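Local coordinates for tylactone synthase starter module and modules 1 & 2 (Streptomyces fradiae, PDB 2Z5L), which is the first ketoreductase of the tylosin polyketide synthase, a short-chain dehydrogenase/reductase that probably reduces the beta-keto group of the growing chain and sets its chirality, at residues 84-88 and 89-93; 120-123 and 124-128. All coordinates share one frame; numbering follows the deposited sequence.

Contact 1: residues 84-88 and 89-93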
loop_
_atom_site.group_PDB
_atom_site.type_symbol
_atom_site.label_atom_id
_atom_site.label_comp_id
_atom_site.label_asym_id
_atom_site.label_seq_id
_atom_site.Cartn_x
_atom_site.Cartn_y
_atom_site.Cartn_z
ATOM N N ILE A 84 -2.800 -18.732 -12.262
ATOM C CA ILE A 84 -2.861 -17.282 -12.153
ATOM C C ILE A 84 -3.943 -16.889 -13.162
ATOM O O ILE A 84 -4.104 -17.554 -14.183
ATOM C CB ILE A 84 -1.494 -16.689 -12.515
ATOM C CG1 ILE A 84 -0.453 -17.277 -11.564
ATOM C CG2 ILE A 84 -1.508 -15.173 -12.404
ATOM C CD1 ILE A 84 0.975 -17.024 -11.980
ATOM N N GLY A 85 -4.709 -15.847 -12.873
ATOM C CA GLY A 85 -5.769 -15.481 -13.791
ATOM C C GLY A 85 -7.094 -16.102 -13.363
ATOM O O GLY A 85 -8.162 -15.602 -13.729
ATOM N N ALA A 86 -7.048 -17.184 -12.582
ATOM C CA ALA A 86 -8.282 -17.834 -12.121
ATOM C C ALA A 86 -9.151 -16.882 -11.290
ATOM O O ALA A 86 -8.638 -16.146 -10.443
ATOM C CB ALA A 86 -7.956 -19.099 -11.304
ATOM N N ARG A 87 -10.460 -16.881 -11.562
ATOM C CA ARG A 87 -11.424 -16.024 -10.846
ATOM C C ARG A 87 -12.004 -16.741 -9.624
ATOM O O ARG A 87 -11.933 -17.966 -9.538
ATOM C CB ARG A 87 -12.541 -15.582 -11.802
ATOM C CG ARG A 87 -12.209 -14.287 -12.536
ATOM C CD ARG A 87 -12.607 -14.305 -14.011
ATOM N NE ARG A 87 -12.281 -13.020 -14.633
ATOM C CZ ARG A 87 -12.971 -11.898 -14.445
ATOM N NH1 ARG A 87 -14.042 -11.901 -13.656
ATOM N NH2 ARG A 87 -12.581 -10.769 -15.030
ATOM N N ARG A 88 -12.578 -15.980 -8.688
ATOM C CA ARG A 88 -13.112 -16.549 -7.448
ATOM C C ARG A 88 -13.988 -17.780 -7.629
ATOM O O ARG A 88 -13.807 -18.789 -6.949
ATOM C CB ARG A 88 -13.873 -15.486 -6.624
ATOM C CG ARG A 88 -14.995 -14.741 -7.350
ATOM C CD ARG A 88 -15.555 -13.584 -6.505
ATOM N NE ARG A 88 -16.188 -14.006 -5.243
ATOM C CZ ARG A 88 -16.682 -13.154 -4.339
ATOM N NH1 ARG A 88 -16.624 -11.846 -4.547
ATOM N NH2 ARG A 88 -17.226 -13.596 -3.225
ATOM N N ALA A 89 -14.939 -17.691 -8.546
ATOM C CA ALA A 89 -15.831 -18.803 -8.808
ATOM C C ALA A 89 -15.023 -20.036 -9.186
ATOM O O ALA A 89 -15.348 -21.135 -8.760
ATOM C CB ALA A 89 -16.812 -18.439 -9.937
ATOM N N GLU A 90 -13.976 -19.860 -9.989
ATOM C CA GLU A 90 -13.153 -20.996 -10.396
ATOM C C GLU A 90 -12.351 -21.506 -9.206
ATOM O O GLU A 90 -12.301 -22.708 -8.953
ATOM C CB GLU A 90 -12.189 -20.594 -11.506
ATOM C CG GLU A 90 -12.852 -19.955 -12.717
ATOM C CD GLU A 90 -11.873 -19.165 -13.560
ATOM O OE1 GLU A 90 -10.883 -19.769 -14.044
ATOM O OE2 GLU A 90 -12.090 -17.939 -13.739
ATOM N N VAL A 91 -11.738 -20.587 -8.472
ATOM C CA VAL A 91 -10.936 -20.977 -7.329
ATOM C C VAL A 91 -11.792 -21.673 -6.275
ATOM O O VAL A 91 -11.351 -22.648 -5.658
ATOM C CB VAL A 91 -10.212 -19.762 -6.725
ATOM C CG1 VAL A 91 -9.250 -20.209 -5.637
ATOM C CG2 VAL A 91 -9.468 -19.027 -7.821
ATOM N N ALA A 92 -13.018 -21.195 -6.069
ATOM C CA ALA A 92 -13.900 -21.841 -5.094
ATOM C C ALA A 92 -14.057 -23.317 -5.493
ATOM O O ALA A 92 -13.953 -24.205 -4.648
ATOM C CB ALA A 92 -15.273 -21.143 -5.062
ATOM N N GLU A 93 -14.290 -23.572 -6.784
ATOM C CA GLU A 93 -14.450 -24.944 -7.290
ATOM C C GLU A 93 -13.240 -25.841 -7.053
ATOM O O GLU A 93 -13.387 -27.050 -6.828
ATOM C CB GLU A 93 -14.773 -24.938 -8.787
ATOM C CG GLU A 93 -16.261 -24.984 -9.104
ATOM C CD GLU A 93 -16.570 -24.867 -10.594
ATOM O OE1 GLU A 93 -16.011 -25.658 -11.397
ATOM O OE2 GLU A 93 -17.387 -23.981 -10.960
#

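Contact 2: residues 120-123 and 124-128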
loop_
_atom_site.group_PDB
_atom_site.type_symbol
_atom_site.label_atom_id
_atom_site.label_comp_id
_atom_site.label_asym_id
_atom_site.label_seq_id
_atom_site.Cartn_x
_atom_site.Cartn_y
_atom_site.Cartn_z
ATOM N N ASP A 120 -1.535 -10.038 -11.808
ATOM C CA ASP A 120 -2.498 -11.113 -11.984
ATOM C C ASP A 120 -2.455 -12.003 -10.755
ATOM O O ASP A 120 -3.473 -12.543 -10.325
ATOM C CB ASP A 120 -2.154 -11.935 -13.223
ATOM C CG ASP A 120 -2.947 -11.518 -14.430
ATOM O OD1 ASP A 120 -3.205 -10.299 -14.570
ATOM O OD2 ASP A 120 -3.302 -12.411 -15.244
ATOM N N ALA A 121 -1.258 -12.158 -10.204
ATOM C CA ALA A 121 -1.062 -12.979 -9.019
ATOM C C ALA A 121 -1.832 -12.365 -7.861
ATOM O O ALA A 121 -2.446 -13.079 -7.080
ATOM C CB ALA A 121 0.429 -13.068 -8.682
ATOM N N VAL A 122 -1.755 -11.040 -7.741
ATOM C CA VAL A 122 -2.465 -10.316 -6.690
ATOM C C VAL A 122 -3.963 -10.496 -6.880
ATOM O O VAL A 122 -4.708 -10.730 -5.925
ATOM C CB VAL A 122 -2.140 -8.829 -6.726
ATOM C CG1 VAL A 122 -2.779 -8.124 -5.519
ATOM C CG2 VAL A 122 -0.638 -8.649 -6.704
ATOM N N ARG A 123 -4.401 -10.392 -8.129
ATOM C CA ARG A 123 -5.807 -10.557 -8.437
ATOM C C ARG A 123 -6.260 -11.960 -8.051
ATOM O O ARG A 123 -7.283 -12.117 -7.379
ATOM C CB ARG A 123 -6.065 -10.305 -9.924
ATOM C CG ARG A 123 -5.727 -8.888 -10.382
ATOM C CD ARG A 123 -6.185 -8.672 -11.815
ATOM N NE ARG A 123 -5.787 -7.370 -12.336
ATOM C CZ ARG A 123 -4.610 -7.116 -12.900
ATOM N NH1 ARG A 123 -3.706 -8.082 -13.027
ATOM N NH2 ARG A 123 -4.334 -5.896 -13.332
ATOM N N THR A 124 -5.480 -12.967 -8.442
ATOM C CA THR A 124 -5.810 -14.353 -8.139
ATOM C C THR A 124 -5.703 -14.651 -6.650
ATOM O O THR A 124 -6.391 -15.537 -6.155
ATOM C CB THR A 124 -4.898 -15.344 -8.884
ATOM O OG1 THR A 124 -4.776 -14.960 -10.262
ATOM C CG2 THR A 124 -5.506 -16.743 -8.825
ATOM N N SER A 125 -4.834 -13.919 -5.950
ATOM C CA SER A 125 -4.647 -14.105 -4.518
ATOM C C SER A 125 -5.886 -13.586 -3.800
ATOM O O SER A 125 -6.392 -14.216 -2.863
ATOM C CB SER A 125 -3.397 -13.353 -4.026
ATOM O OG SER A 125 -2.207 -13.964 -4.506
ATOM N N ILE A 126 -6.373 -12.432 -4.239
ATOM C CA ILE A 126 -7.573 -11.854 -3.658
ATOM C C ILE A 126 -8.719 -12.836 -3.904
ATOM O O ILE A 126 -9.516 -13.113 -3.003
ATOM C CB ILE A 126 -7.847 -10.444 -4.272
ATOM C CG1 ILE A 126 -6.828 -9.461 -3.686
ATOM C CG2 ILE A 126 -9.295 -9.987 -3.989
ATOM C CD1 ILE A 126 -6.869 -8.099 -4.270
ATOM N N ALA A 127 -8.763 -13.390 -5.116
ATOM C CA ALA A 127 -9.775 -14.370 -5.503
ATOM C C ALA A 127 -9.741 -15.603 -4.580
ATOM O O ALA A 127 -10.783 -16.151 -4.236
ATOM C CB ALA A 127 -9.552 -14.805 -6.957
ATOM N N LEU A 128 -8.541 -16.030 -4.192
ATOM C CA LEU A 128 -8.381 -17.188 -3.310
ATOM C C LEU A 128 -9.021 -16.928 -1.951
ATOM O O LEU A 128 -9.714 -17.784 -1.404
ATOM C CB LEU A 128 -6.895 -17.517 -3.099
ATOM C CG LEU A 128 -6.514 -18.467 -1.947
ATOM C CD1 LEU A 128 -7.061 -19.866 -2.203
ATOM C CD2 LEU A 128 -5.011 -18.508 -1.804
#

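Contact 1: residues 84-88 and 89-93
A86 meets V91 just before helix 88-99 begins. Its methyl CB lies 3.8 Å from V91 CG2. The two residues sit directly before the N-cap and at the fourth helix position, the places paired in a hydrophobic staple. V91 CG2 stands beside its own backbone N, which turns this methyl back toward the helix start. V82, in the preceding loop, also packs on V91.

R87 is the N-cap. Its backbone N donates to E90 OE2 at 2.9 Å, with an N-H...O angle of 152°. The NH comes from above the carboxylate plane, not from its edge. E90 CG lies beside the backbone N (chi1 -54°), and the extended chain then carries the acid back over the first turn. R87 CB is 3.1 Å from the same OE2. The R87 guanidinium leads away, and R87 NE stays 5.0 Å from E90 OE2, so no salt bridge forms. R87 O takes the first helical bond, from V91 N at 2.8 Å; E90 N gives it a weak second one.

R88 O receives A92 N at 2.7 Å. The R88 side chain leads away from this turn to helix 119-135, where NH2 forms a salt bridge with D134; NH1 bonds D352 O.

E90 supplies one half of a capping box. It satisfies an NH at the helix start, where a carboxylate should also suit the helix dipole.

Contact 2: residues 120-123 and 124-128
T124 reaches back one helical turn to D120. T124 CB lies 3.5 Å from D120 O. CG2, anti to the backbone N, packs against A86 O. OG1 sits beside that N (chi1 -46°) and so faces the preceding turn. At the tip, OG1 donates to D120 O at 2.7 Å. T124 N donates to the same oxygen at 2.8 Å. The hydroxyl and the NH come from opposite faces of the carbonyl plane, the hydroxyl 37° out of it. G85 N probably donates to OG1.

S125 repeats the pattern one residue on. Its OG gives a 2.7 Å bond to A121 O, and its backbone N approaches that oxygen from the other face. On another side of the helix, V122 CG1 and I126 CD1, one turn apart, make a looser apolar contact at 4.3 Å. F359 packs on both.

D120 and R123 form a salt bridge, with R123 NH1 2.7 Å from D120 OD1. R123 is extended from CG to NE, which carries the guanidinium back along the helix. R123 NH2 forms a second salt bridge, to E360 on helix 356-376.

Helix 119-135 is the crossover between parallel strands 107-111 and 140-147. Buried helical Thr and Ser commonly bond the carbonyl four residues back; here D120 O and A121 O each hold two donors. The guanidinium, shared between two acids, probably keeps its charge.

Contact 1 comes first along the chain, at the start of helix 88-99. Contact 2 follows in the first half of helix 119-135, beyond strand 107-111. Their centres lie about 9 Å apart, and they touch directly, the loop before helix 88-99 meeting helix 119-135. I84 CG2 packs on D120 CB at 3.4 Å. Further along, L128 meets V91, and A92 touches A131. The loop and the helix it leads into are thus both pinned to the neighbouring helix. Both helices belong to the N-terminal Rossmann-like half, which probably corresponds to the structural subdomain of related ketoreductases. Two arginines from these contacts also reach the later half, which holds the KR domain.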